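Side-chain contacts in SusD superfamily protein (Bacteroides thetaiotaomicron, PDB 3MCX), which is of unknown function but, as a SusD-family protein of the outer membrane, probably binds glycans for uptake, and carries zinc ions in the crystal: residues N89-V94 / G130-N135; L190-S195 / N200-Q205; V211-G216 / A363-L368; D223-V228 / S357-N362; Q250-E255 / E259-L264. All coordinates share one frame; numbering follows the deposited sequence.

Contact 1. Residues N89-V94 / G130-N135; sequences NTVYKV and GLSLFN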
# COMPACT_ATOMS: atom_id res chain seq x y z
N ASN A 89 9.23 6.28 12.81
CA ASN A 89 10.68 6.40 12.89
C ASN A 89 11.33 5.63 11.74
O ASN A 89 12.36 6.02 11.23
CB ASN A 89 11.22 5.89 14.22
CG ASN A 89 11.03 6.86 15.37
OD1 ASN A 89 10.78 8.04 15.17
ND2 ASN A 89 11.23 6.37 16.58
N THR A 90 10.75 4.49 11.38
CA THR A 90 11.37 3.64 10.35
C THR A 90 11.31 4.33 9.00
O THR A 90 12.29 4.28 8.23
CB THR A 90 10.72 2.25 10.32
OG1 THR A 90 10.79 1.68 11.65
CG2 THR A 90 11.40 1.32 9.30
N VAL A 91 10.16 4.95 8.65
CA VAL A 91 10.07 5.64 7.37
C VAL A 91 10.97 6.86 7.35
O VAL A 91 11.64 7.13 6.34
CB VAL A 91 8.61 5.92 6.95
CG1 VAL A 91 8.61 6.65 5.61
CG2 VAL A 91 7.84 4.60 6.82
N TYR A 92 11.06 7.58 8.46
CA TYR A 92 12.00 8.71 8.52
C TYR A 92 13.46 8.25 8.39
O TYR A 92 14.29 8.95 7.86
CB TYR A 92 11.78 9.59 9.76
CG TYR A 92 10.76 10.66 9.50
CD1 TYR A 92 11.04 11.68 8.62
CD2 TYR A 92 9.48 10.60 10.08
CE1 TYR A 92 10.09 12.64 8.34
CE2 TYR A 92 8.54 11.54 9.80
CZ TYR A 92 8.85 12.57 8.92
OH TYR A 92 7.87 13.48 8.60
N LYS A 93 13.79 7.06 8.91
CA LYS A 93 15.14 6.52 8.73
C LYS A 93 15.42 6.31 7.24
O LYS A 93 16.51 6.64 6.77
CB LYS A 93 15.32 5.21 9.51
CG LYS A 93 16.76 4.68 9.53
CD LYS A 93 16.78 3.46 10.49
CE LYS A 93 18.12 2.73 10.51
NZ LYS A 93 17.93 1.47 11.33
N VAL A 94 14.45 5.74 6.52
CA VAL A 94 14.62 5.57 5.08
C VAL A 94 14.80 6.94 4.42
O VAL A 94 15.69 7.10 3.59
CB VAL A 94 13.46 4.83 4.44
CG1 VAL A 94 13.51 4.96 2.90
CG2 VAL A 94 13.49 3.34 4.87
N GLY A 130 10.24 10.14 -2.12
CA GLY A 130 8.88 10.58 -2.39
C GLY A 130 7.84 9.59 -1.91
O GLY A 130 6.84 9.96 -1.25
N LEU A 131 8.09 8.31 -2.19
CA LEU A 131 7.17 7.26 -1.73
C LEU A 131 7.07 7.24 -0.20
O LEU A 131 5.98 7.11 0.37
CB LEU A 131 7.67 5.92 -2.24
CG LEU A 131 6.85 4.69 -1.92
CD1 LEU A 131 5.39 4.88 -2.34
CD2 LEU A 131 7.50 3.45 -2.63
N SER A 132 8.22 7.41 0.46
CA SER A 132 8.26 7.41 1.91
C SER A 132 7.46 8.58 2.49
O SER A 132 6.67 8.40 3.41
CB SER A 132 9.70 7.35 2.38
OG SER A 132 10.33 6.12 2.00
N LEU A 133 7.65 9.79 1.95
CA LEU A 133 6.92 10.95 2.45
C LEU A 133 5.42 10.73 2.19
O LEU A 133 4.59 11.06 3.06
CB LEU A 133 7.42 12.21 1.78
CG LEU A 133 6.67 13.50 2.17
CD1 LEU A 133 6.62 13.75 3.67
CD2 LEU A 133 7.24 14.73 1.42
N PHE A 134 5.04 10.18 1.03
CA PHE A 134 3.64 9.87 0.73
C PHE A 134 3.04 8.94 1.78
O PHE A 134 1.95 9.16 2.29
CB PHE A 134 3.56 9.25 -0.68
CG PHE A 134 2.19 8.82 -1.11
CD1 PHE A 134 1.18 9.73 -1.26
CD2 PHE A 134 1.93 7.50 -1.42
CE1 PHE A 134 -0.07 9.33 -1.72
CE2 PHE A 134 0.68 7.10 -1.86
CZ PHE A 134 -0.30 8.01 -2.03
N ASN A 135 3.77 7.86 2.10
CA ASN A 135 3.32 6.90 3.11
C ASN A 135 3.09 7.54 4.46
O ASN A 135 2.07 7.28 5.11
CB ASN A 135 4.32 5.75 3.19
CG ASN A 135 4.25 4.84 1.96
OD1 ASN A 135 3.17 4.60 1.41
ND2 ASN A 135 5.41 4.30 1.55
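V91 and V94 of helix 81-106 pack against S132 of helix 115-140 in a buried helix-to-helix contact. The two helices follow each other in the chain and run in roughly opposite directions here, as in a helical hairpin, and the small S132 side chain lets them come close: the CA atoms of V91 and S132 are 6.0 Å apart.

Apolar packing centres on one methyl. V91 CG1, anti to its backbone N (chi1 179°), meets S132 CB at 3.5 Å, tighter than usual for two carbons. The short distance marks a locally tight spot. V94 adds a second branch from the next helical turn and also leans on I31 and L34 of helix 21-36, so a third helix backs the pair.

Methyl-to-oxygen contacts make up the rest. V91 CG1 lies 3.4 Å from S132 O, the backbone carbonyl oxygen, in van der Waals contact.

No hydrogen bond spans the two segments. The S132 hydroxyl, set beside its own backbone N, instead bonds with Y40 OH and with M128 O one turn earlier in its helix, which holds its rotation and satisfies it within the apolar surroundings. Past that fixed hydroxyl comes the second valine: V94 CG1 stands 3.5 Å from S132 OG.

Contact 2. Residues L190-S195 / N200-Q205; sequences LRQETS and NYWAAQ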
# COMPACT_ATOMS: atom_id res chain seq x y z
N LEU A 190 15.72 6.94 -14.41
CA LEU A 190 15.37 5.54 -14.08
C LEU A 190 15.52 4.63 -15.30
O LEU A 190 15.42 5.07 -16.46
CB LEU A 190 13.93 5.48 -13.59
CG LEU A 190 13.60 6.26 -12.31
CD1 LEU A 190 12.10 6.31 -12.07
CD2 LEU A 190 14.26 5.61 -11.13
N ARG A 191 15.73 3.35 -15.03
CA ARG A 191 15.77 2.33 -16.07
C ARG A 191 14.44 2.26 -16.81
O ARG A 191 13.38 2.40 -16.18
CB ARG A 191 15.99 0.95 -15.47
CG ARG A 191 17.33 0.74 -14.82
CD ARG A 191 17.55 -0.74 -14.61
NE ARG A 191 18.60 -1.01 -13.64
CZ ARG A 191 19.90 -1.03 -13.91
NH1 ARG A 191 20.35 -0.76 -15.13
NH2 ARG A 191 20.75 -1.30 -12.92
N GLN A 192 14.51 2.01 -18.12
CA GLN A 192 13.33 1.70 -18.93
C GLN A 192 13.05 0.18 -18.93
O GLN A 192 11.91 -0.24 -19.15
CB GLN A 192 13.51 2.20 -20.35
CG GLN A 192 13.54 3.74 -20.49
CD GLN A 192 12.18 4.39 -20.35
OE1 GLN A 192 11.96 5.31 -19.52
NE2 GLN A 192 11.24 3.90 -21.13
N GLU A 193 14.08 -0.62 -18.70
CA GLU A 193 13.93 -2.07 -18.71
C GLU A 193 13.35 -2.58 -17.41
O GLU A 193 13.37 -1.89 -16.37
CB GLU A 193 15.28 -2.75 -18.95
CG GLU A 193 15.88 -2.44 -20.30
CD GLU A 193 14.95 -2.78 -21.51
OE1 GLU A 193 14.26 -3.82 -21.52
OE2 GLU A 193 14.92 -1.99 -22.48
N THR A 194 12.84 -3.80 -17.45
CA THR A 194 12.30 -4.39 -16.24
C THR A 194 13.43 -4.52 -15.22
O THR A 194 14.60 -4.75 -15.56
CB THR A 194 11.58 -5.75 -16.44
OG1 THR A 194 12.55 -6.77 -16.62
CG2 THR A 194 10.61 -5.70 -17.64
N SER A 195 13.06 -4.32 -13.95
CA SER A 195 14.06 -4.23 -12.90
C SER A 195 13.56 -4.90 -11.62
O SER A 195 13.08 -4.28 -10.71
CB SER A 195 14.44 -2.76 -12.64
OG SER A 195 15.75 -2.70 -12.10
N ASN A 200 11.94 1.18 -11.44
CA ASN A 200 12.19 1.67 -12.79
C ASN A 200 11.16 2.73 -13.19
O ASN A 200 10.32 3.13 -12.38
CB ASN A 200 12.26 0.51 -13.79
CG ASN A 200 10.90 -0.13 -14.07
OD1 ASN A 200 9.87 0.28 -13.51
ND2 ASN A 200 10.90 -1.17 -14.93
N TYR A 201 11.25 3.20 -14.44
CA TYR A 201 10.38 4.26 -14.94
C TYR A 201 8.90 3.87 -14.80
O TYR A 201 8.08 4.71 -14.40
CB TYR A 201 10.75 4.60 -16.40
CG TYR A 201 9.82 5.57 -17.07
CD1 TYR A 201 8.68 5.15 -17.73
CD2 TYR A 201 10.08 6.95 -17.01
CE1 TYR A 201 7.83 6.07 -18.35
CE2 TYR A 201 9.25 7.86 -17.62
CZ TYR A 201 8.13 7.42 -18.27
OH TYR A 201 7.33 8.35 -18.85
N TRP A 202 8.60 2.63 -15.16
CA TRP A 202 7.21 2.14 -15.16
C TRP A 202 6.65 2.11 -13.75
O TRP A 202 5.50 2.52 -13.55
CB TRP A 202 7.13 0.77 -15.88
CG TRP A 202 7.80 0.87 -17.20
CD1 TRP A 202 9.00 0.32 -17.56
CD2 TRP A 202 7.39 1.68 -18.31
NE1 TRP A 202 9.33 0.70 -18.82
CE2 TRP A 202 8.38 1.56 -19.30
CE3 TRP A 202 6.28 2.49 -18.55
CZ2 TRP A 202 8.29 2.21 -20.53
CZ3 TRP A 202 6.18 3.13 -19.77
CH2 TRP A 202 7.19 3.00 -20.74
N ALA A 203 7.44 1.64 -12.79
CA ALA A 203 7.04 1.65 -11.39
C ALA A 203 6.76 3.08 -10.91
O ALA A 203 5.80 3.34 -10.18
CB ALA A 203 8.13 1.03 -10.51
N ALA A 204 7.66 3.99 -11.24
CA ALA A 204 7.51 5.37 -10.81
C ALA A 204 6.26 6.06 -11.39
O ALA A 204 5.55 6.76 -10.68
CB ALA A 204 8.80 6.20 -11.11
N GLN A 205 5.97 5.84 -12.66
CA GLN A 205 4.75 6.38 -13.24
C GLN A 205 3.52 5.72 -12.61
O GLN A 205 2.53 6.40 -12.37
CB GLN A 205 4.73 6.23 -14.77
CG GLN A 205 5.53 7.26 -15.52
CD GLN A 205 4.81 8.62 -15.55
OE1 GLN A 205 4.66 9.27 -14.53
NE2 GLN A 205 4.34 9.01 -16.72
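Q192 lays the oxygen of its side-chain amide over one face of the Y201 ring, with OE1 3.3 Å from Y201 CG and the amide and ring planes 48° apart. Its chain bends at chi2, which brings it alongside Y201, while the nitrogen NE2 comes within 3.5 Å of W202 CZ2. All this happens where a loop turns into helix 201-214, with N200 as the N-cap.

N200 ties both ends of its amide. CG sits between the backbone N and the carbonyl carbon (chi1 72°), and from there OD1 accepts from A203 N at 2.9 Å, the capping bond. On the other side, ND2 donates almost straight to E193 O at 2.9 Å, with the acceptor in the amide plane, although the donor lies well above the carbonyl plane of E193; Y236 OH is a further partner of ND2. Shortening N200 to an alanine is likely to leave A203 N without its capping acceptor and E193 O without this donor, so that fewer bonds hold the loop to the helix end.

Two more bonds fasten the loop to the first turn. Y201 N donates to R191 O, and the indole NE1 of W202 reaches Q192 O at 2.8 Å, an edge-on approach in the ring plane but bent at the hydrogen (145°). Beyond this site the Y201 hydroxyl is bound to D227 on helix 218-231. Beneath the polar bonds, L190 closes the apolar side: its CD1 presses on A204 CB at 3.4 Å, short for two methyl carbons.

Contact 3. Residues V211-G216 / A363-L368; sequences VYLNMG and AAEAGL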
# COMPACT_ATOMS: atom_id res chain seq x y z
N VAL A 211 -0.51 8.39 -6.45
CA VAL A 211 -0.40 9.67 -5.76
C VAL A 211 -1.40 10.71 -6.29
O VAL A 211 -2.17 11.32 -5.52
CB VAL A 211 1.07 10.20 -5.78
CG1 VAL A 211 1.17 11.61 -5.23
CG2 VAL A 211 1.98 9.23 -5.06
N TYR A 212 -1.37 10.93 -7.60
CA TYR A 212 -2.27 11.91 -8.22
C TYR A 212 -3.74 11.57 -7.97
O TYR A 212 -4.57 12.44 -7.72
CB TYR A 212 -1.99 11.98 -9.71
CG TYR A 212 -0.77 12.76 -10.14
CD1 TYR A 212 -0.52 14.05 -9.66
CD2 TYR A 212 0.13 12.22 -11.08
CE1 TYR A 212 0.59 14.78 -10.12
CE2 TYR A 212 1.22 12.96 -11.54
CZ TYR A 212 1.46 14.22 -11.05
OH TYR A 212 2.55 14.94 -11.52
N LEU A 213 -4.09 10.29 -8.06
CA LEU A 213 -5.49 9.87 -7.86
C LEU A 213 -5.96 10.31 -6.45
O LEU A 213 -7.06 10.83 -6.29
CB LEU A 213 -5.64 8.34 -8.05
CG LEU A 213 -7.07 7.78 -7.99
CD1 LEU A 213 -8.05 8.38 -9.02
CD2 LEU A 213 -6.99 6.25 -8.10
N ASN A 214 -5.11 10.11 -5.45
CA ASN A 214 -5.46 10.45 -4.04
C ASN A 214 -5.37 11.96 -3.79
O ASN A 214 -5.84 12.43 -2.75
CB ASN A 214 -4.60 9.62 -3.08
CG ASN A 214 -5.12 8.23 -2.95
OD1 ASN A 214 -6.20 8.03 -2.37
ND2 ASN A 214 -4.40 7.26 -3.55
N MSE A 215 -4.85 12.71 -4.75
CA MSE A 215 -4.95 14.18 -4.71
C MSE A 215 -6.18 14.67 -5.46
O MSE A 215 -6.42 15.90 -5.50
CB MSE A 215 -3.78 14.83 -5.41
CG MSE A 215 -2.50 14.70 -4.78
SE MSE A 215 -1.11 15.50 -5.89
CE MSE A 215 -1.27 16.99 -5.67
N GLY A 216 -6.92 13.78 -6.11
CA GLY A 216 -8.03 14.19 -6.97
C GLY A 216 -7.55 14.90 -8.24
O GLY A 216 -8.30 15.65 -8.86
N ALA A 363 -6.55 4.21 -13.85
CA ALA A 363 -7.00 4.86 -15.08
C ALA A 363 -8.52 4.89 -15.21
O ALA A 363 -9.10 5.89 -15.62
CB ALA A 363 -6.35 4.18 -16.33
N ALA A 364 -9.17 3.77 -14.91
CA ALA A 364 -10.62 3.71 -15.03
C ALA A 364 -11.29 4.75 -14.11
O ALA A 364 -12.17 5.47 -14.57
CB ALA A 364 -11.13 2.32 -14.72
N GLU A 365 -10.83 4.81 -12.87
CA GLU A 365 -11.40 5.73 -11.87
C GLU A 365 -11.08 7.19 -12.27
O GLU A 365 -11.97 8.04 -12.26
CB GLU A 365 -10.89 5.41 -10.48
CG GLU A 365 -11.52 6.24 -9.37
CD GLU A 365 -11.02 5.88 -7.99
OE1 GLU A 365 -10.37 4.81 -7.81
OE2 GLU A 365 -11.26 6.71 -7.07
N ALA A 366 -9.84 7.47 -12.65
CA ALA A 366 -9.46 8.82 -13.03
C ALA A 366 -10.25 9.29 -14.25
O ALA A 366 -10.66 10.44 -14.32
CB ALA A 366 -7.96 8.92 -13.29
N GLY A 367 -10.48 8.39 -15.21
CA GLY A 367 -11.23 8.74 -16.40
C GLY A 367 -12.68 9.09 -16.10
O GLY A 367 -13.21 10.10 -16.54
N LEU A 368 -13.33 8.22 -15.33
CA LEU A 368 -14.71 8.45 -14.96
C LEU A 368 -14.86 9.76 -14.18
O LEU A 368 -15.72 10.54 -14.48
CB LEU A 368 -15.27 7.29 -14.15
CG LEU A 368 -16.77 7.38 -13.84
CD1 LEU A 368 -17.60 7.37 -15.10
CD2 LEU A 368 -17.17 6.24 -12.95
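The side chains of L213, near the end of helix 201-214, and E365, on helix 356-370, cross each other at about a right angle in a buried contact.

The apolar packing uses both leucine methyls. CG of L213 is anti to its backbone N (chi1 -175°), which sends the branch point out toward the other helix. There L213 CD1 lies 4.1 Å from E365 CG and 4.3 Å from A366 CB, filling the angle between glutamate chain and helix surface. L213 CD2 reaches further along the glutamate, to 3.7 Å from E365 OE1.

No polar bond joins the two segments. The extended E365 chain instead carries its buried carboxylate past the leucine to R426, whose NE forms a salt bridge with OE2, and to N427 ND2; R410 adds a long, weak ion pair at OE1. With a leucine in its place, R426 would probably lose its salt-bridge partner, and N427 ND2 its acceptor.

Just beyond L213 the chain turns away in a Schellman motif, G216 N donating to L213 O at 3.0 Å. The paired segments run in roughly the same direction, with helix 218-231 against A363 and helix 403-414 against E365.

Contact 4. Residues D223-V228 / S357-N362; sequences DAATDV and SEVYLN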
# COMPACT_ATOMS: atom_id res chain seq x y z
N ASP A 223 -2.93 10.43 -17.11
CA ASP A 223 -1.75 10.49 -17.96
C ASP A 223 -0.65 9.52 -17.49
O ASP A 223 -0.08 8.79 -18.31
CB ASP A 223 -1.24 11.93 -18.09
CG ASP A 223 -2.20 12.83 -18.88
OD1 ASP A 223 -3.02 12.31 -19.64
OD2 ASP A 223 -2.14 14.04 -18.68
N ALA A 224 -0.39 9.48 -16.18
CA ALA A 224 0.64 8.58 -15.66
C ALA A 224 0.24 7.13 -15.86
O ALA A 224 1.07 6.31 -16.29
CB ALA A 224 0.92 8.86 -14.18
N ALA A 225 -1.01 6.78 -15.52
CA ALA A 225 -1.46 5.39 -15.63
C ALA A 225 -1.44 4.96 -17.08
O ALA A 225 -0.96 3.88 -17.39
CB ALA A 225 -2.86 5.22 -15.01
N THR A 226 -1.94 5.79 -17.99
CA THR A 226 -1.98 5.39 -19.41
C THR A 226 -0.60 5.33 -20.06
O THR A 226 -0.40 4.58 -21.01
CB THR A 226 -2.98 6.21 -20.26
OG1 THR A 226 -2.67 7.61 -20.18
CG2 THR A 226 -4.43 5.96 -19.83
N ASP A 227 0.34 6.12 -19.57
CA ASP A 227 1.72 5.96 -20.02
C ASP A 227 2.16 4.52 -19.76
O ASP A 227 2.62 3.85 -20.70
CB ASP A 227 2.63 6.95 -19.29
CG ASP A 227 4.07 6.97 -19.80
OD1 ASP A 227 4.39 6.42 -20.87
OD2 ASP A 227 4.89 7.59 -19.10
N VAL A 228 1.94 4.02 -18.55
CA VAL A 228 2.31 2.63 -18.24
C VAL A 228 1.56 1.63 -19.12
O VAL A 228 2.14 0.72 -19.71
CB VAL A 228 2.09 2.30 -16.76
CG1 VAL A 228 2.45 0.81 -16.48
CG2 VAL A 228 2.92 3.28 -15.87
N SER A 357 -2.63 -4.37 -12.47
CA SER A 357 -4.09 -4.27 -12.29
C SER A 357 -4.48 -2.95 -11.60
O SER A 357 -5.51 -2.34 -11.96
CB SER A 357 -4.67 -5.43 -11.47
OG SER A 357 -4.75 -6.63 -12.21
N GLU A 358 -3.67 -2.50 -10.63
CA GLU A 358 -3.99 -1.25 -9.94
C GLU A 358 -3.92 -0.09 -10.92
O GLU A 358 -4.73 0.84 -10.84
CB GLU A 358 -3.06 -0.97 -8.75
CG GLU A 358 -3.38 0.35 -8.09
CD GLU A 358 -2.43 0.74 -6.98
OE1 GLU A 358 -1.75 -0.15 -6.45
OE2 GLU A 358 -2.34 1.94 -6.66
N VAL A 359 -2.95 -0.15 -11.81
CA VAL A 359 -2.74 0.92 -12.79
C VAL A 359 -3.96 1.03 -13.72
O VAL A 359 -4.44 2.13 -13.99
CB VAL A 359 -1.42 0.73 -13.59
CG1 VAL A 359 -1.30 1.80 -14.66
CG2 VAL A 359 -0.21 0.75 -12.66
N TYR A 360 -4.46 -0.10 -14.21
CA TYR A 360 -5.68 -0.09 -15.03
C TYR A 360 -6.87 0.47 -14.24
O TYR A 360 -7.66 1.24 -14.79
CB TYR A 360 -6.00 -1.51 -15.55
CG TYR A 360 -5.27 -1.93 -16.80
CD1 TYR A 360 -3.90 -2.21 -16.81
CD2 TYR A 360 -5.96 -2.05 -18.00
CE1 TYR A 360 -3.26 -2.59 -17.97
CE2 TYR A 360 -5.34 -2.43 -19.17
CZ TYR A 360 -3.97 -2.68 -19.16
OH TYR A 360 -3.38 -3.05 -20.37
N LEU A 361 -7.01 0.07 -12.99
CA LEU A 361 -8.11 0.54 -12.13
C LEU A 361 -8.00 2.05 -11.83
O LEU A 361 -8.99 2.76 -11.85
CB LEU A 361 -8.22 -0.33 -10.86
CG LEU A 361 -8.72 -1.75 -11.15
CD1 LEU A 361 -8.31 -2.68 -10.00
CD2 LEU A 361 -10.25 -1.78 -11.50
N ASN A 362 -6.77 2.51 -11.62
CA ASN A 362 -6.49 3.95 -11.43
C ASN A 362 -6.89 4.72 -12.66
O ASN A 362 -7.51 5.77 -12.56
CB ASN A 362 -5.00 4.19 -11.16
CG ASN A 362 -4.56 3.76 -9.77
OD1 ASN A 362 -5.37 3.38 -8.93
ND2 ASN A 362 -3.22 3.79 -9.52
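No aromatic ring or side-chain amide meets another between A225 and V359; the flat groups in play are two backbone carbonyls, each touched by a methyl of the opposing residue. V359 CG1 lies 3.4 Å from A225 O, and A225 CB lies 3.6 Å from V359 O. The exchange is reciprocal, each residue giving a methyl and receiving one at its carbonyl oxygen. These are van der Waals contacts, since no hydrogen bond crosses the two segments.

The two methyls also meet each other, A225 CB standing 3.8 Å from V359 CG1. The CA atoms of A225 and V359 are only 5.4 Å apart, an approach that the small alanine permits. CG1 is anti to the backbone N of V359 (chi1 175°), and this carries it over the alanine backbone, where it comes 3.7 Å from A225 CA. One turn further on, V228 supplies a looser wall: its CB is 4.0 Å from V359 CG1. V359 CG1 thus lies against A225 and V228, one turn apart on helix 218-231. The V359 side chain is about 13 Å from a bound zinc ion, too far for any direct part in its site.

Helices 218-231 and 356-370 run antiparallel here, as expected of the packed helices of a TPR-like, SusD-family fold. Helix 201-214 fits in beside both, with A206 against V359 and Q205 against V228. Helix 374-385 lies alongside too, Y380 touching T226 and D383 touching Y360.

Contact 5. Residues Q250-E255 / E259-L264; sequences QDFQSE and ELYITL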
# COMPACT_ATOMS: atom_id res chain seq x y z
N GLN A 250 4.73 -16.44 -6.18
CA GLN A 250 5.81 -16.56 -7.15
C GLN A 250 6.44 -15.18 -7.38
O GLN A 250 5.73 -14.16 -7.50
CB GLN A 250 5.32 -17.17 -8.47
CG GLN A 250 4.82 -18.59 -8.33
CD GLN A 250 5.88 -19.51 -7.78
OE1 GLN A 250 5.81 -19.96 -6.63
NE2 GLN A 250 6.88 -19.78 -8.59
N ASP A 251 7.76 -15.14 -7.42
CA ASP A 251 8.49 -13.87 -7.56
C ASP A 251 8.30 -13.22 -8.93
O ASP A 251 8.35 -13.90 -9.96
CB ASP A 251 10.00 -14.11 -7.39
CG ASP A 251 10.42 -14.40 -5.95
OD1 ASP A 251 9.58 -14.47 -5.04
OD2 ASP A 251 11.64 -14.55 -5.78
N PHE A 252 8.13 -11.91 -8.95
CA PHE A 252 8.26 -11.09 -10.16
C PHE A 252 7.43 -11.59 -11.35
O PHE A 252 7.93 -11.76 -12.45
CB PHE A 252 9.74 -10.94 -10.54
CG PHE A 252 10.60 -10.47 -9.39
CD1 PHE A 252 10.39 -9.25 -8.81
CD2 PHE A 252 11.60 -11.28 -8.89
CE1 PHE A 252 11.15 -8.83 -7.75
CE2 PHE A 252 12.39 -10.84 -7.84
CZ PHE A 252 12.15 -9.64 -7.29
N GLN A 253 6.15 -11.79 -11.10
CA GLN A 253 5.20 -12.22 -12.13
C GLN A 253 4.82 -11.01 -12.99
O GLN A 253 5.18 -9.89 -12.68
CB GLN A 253 4.01 -12.93 -11.47
CG GLN A 253 4.45 -14.20 -10.72
CD GLN A 253 5.05 -15.24 -11.66
OE1 GLN A 253 4.34 -15.84 -12.46
NE2 GLN A 253 6.39 -15.44 -11.61
N SER A 254 4.10 -11.28 -14.07
CA SER A 254 3.99 -10.34 -15.18
C SER A 254 3.29 -9.02 -14.89
O SER A 254 3.47 -8.07 -15.65
CB SER A 254 3.32 -11.01 -16.39
OG SER A 254 1.95 -11.28 -16.14
N GLU A 255 2.51 -8.93 -13.82
CA GLU A 255 1.89 -7.66 -13.49
C GLU A 255 2.75 -6.81 -12.57
O GLU A 255 2.50 -5.63 -12.41
CB GLU A 255 0.54 -7.86 -12.79
CG GLU A 255 -0.59 -8.39 -13.67
CD GLU A 255 -1.99 -8.10 -13.09
OE1 GLU A 255 -2.14 -7.27 -12.14
OE2 GLU A 255 -2.94 -8.72 -13.61
N GLU A 259 8.53 -4.61 -6.76
CA GLU A 259 8.36 -5.68 -5.78
C GLU A 259 9.70 -5.89 -5.07
O GLU A 259 10.73 -6.01 -5.72
CB GLU A 259 7.91 -6.94 -6.51
CG GLU A 259 7.87 -8.22 -5.71
CD GLU A 259 7.36 -9.36 -6.60
OE1 GLU A 259 6.40 -9.12 -7.37
OE2 GLU A 259 7.93 -10.46 -6.58
N LEU A 260 9.66 -5.92 -3.74
CA LEU A 260 10.87 -6.09 -2.93
C LEU A 260 11.15 -7.57 -2.76
O LEU A 260 10.27 -8.35 -2.44
CB LEU A 260 10.73 -5.39 -1.58
CG LEU A 260 10.52 -3.89 -1.68
CD1 LEU A 260 9.98 -3.35 -0.36
CD2 LEU A 260 11.82 -3.19 -2.10
N TYR A 261 12.41 -7.94 -2.97
CA TYR A 261 12.86 -9.33 -2.92
C TYR A 261 13.11 -9.75 -1.49
O TYR A 261 13.85 -9.06 -0.74
CB TYR A 261 14.14 -9.47 -3.73
CG TYR A 261 14.70 -10.86 -3.82
CD1 TYR A 261 13.96 -11.90 -4.34
CD2 TYR A 261 16.01 -11.14 -3.38
CE1 TYR A 261 14.49 -13.17 -4.42
CE2 TYR A 261 16.55 -12.42 -3.47
CZ TYR A 261 15.79 -13.43 -4.00
OH TYR A 261 16.33 -14.70 -4.10
N ILE A 262 12.53 -10.89 -1.11
CA ILE A 262 12.62 -11.47 0.21
C ILE A 262 13.11 -12.90 0.11
O ILE A 262 12.65 -13.68 -0.74
CB ILE A 262 11.23 -11.50 0.90
CG1 ILE A 262 10.64 -10.09 1.05
CG2 ILE A 262 11.25 -12.29 2.23
CD1 ILE A 262 11.41 -9.19 2.00
N THR A 263 14.05 -13.26 0.97
CA THR A 263 14.33 -14.66 1.27
C THR A 263 14.55 -14.80 2.78
O THR A 263 14.54 -13.81 3.52
CB THR A 263 15.58 -15.20 0.55
OG1 THR A 263 16.74 -14.61 1.15
CG2 THR A 263 15.53 -14.89 -0.97
N LEU A 264 14.72 -16.04 3.25
CA LEU A 264 15.00 -16.25 4.68
C LEU A 264 16.39 -15.73 5.12
O LEU A 264 16.66 -15.64 6.33
CB LEU A 264 14.83 -17.72 5.06
CG LEU A 264 13.39 -18.25 5.06
CD1 LEU A 264 13.35 -19.68 5.58
CD2 LEU A 264 12.42 -17.35 5.85
O HOH W 1 4.95 -10.97 -8.60
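The loop that leads into strand 256-260 doubles back on the strand's end, where F252 meets E259. The backbone of F252 is in the left-handed helical region, and its N-H donates to E259 OE2 at 2.8 Å. The oxygen is approached on its syn side, with the donor 28° out of the carboxylate plane. The same oxygen lies over one face of the F252 ring, offset toward the rim, 3.5 Å from F252 CD1; ring and carboxylate planes are only 8° apart, so the two flat groups are nearly parallel. At the ring's edge, F252 CE1 is 3.5 Å from E259 O.

E259 belongs to the strand that pairs with 351-355 in a two-stranded antiparallel sheet. Its chain is extended, which takes the carboxylate out to the loop. OE1 bonds to S256 OG and sits 2.7 Å from a water that accepts from Q253 N at 2.9 Å; OE2 also takes a bond from N350 ND2.

On the outer side, D251 OD2 touches the edge of the Y261 ring, 3.4 Å from CE1 and in its plane, with the carboxylate turned 85° to the ring. The carboxylates of D251 and E259 come close, and the salt bridge from K341 NZ to D251 OD1 probably eases their repulsion. Y261 CD1 lies 4.0 Å from F252 CE2.

Contacts 3 and 4 form the closest pair, their centres 9 Å apart: both use helix 356-370, and A363 meets A225 between them. Contact 2, on helix 201-214 like contact 3, has its centre about 14 Å from that of contact 4 and touches it where Y201 and Q205 reach D227. Contact 1, earliest in the chain, touches contact 3 through F134 and V211. Contact 5 is nested along the chain within the loops closed by contacts 3 and 4, and E255 bonds to S357 of contact 4. Helices 201-214 and 218-231 are tied to a helix over a hundred residues later; contacts 3 and 4 lie buried among these helices, while contact 5 lies at the surface.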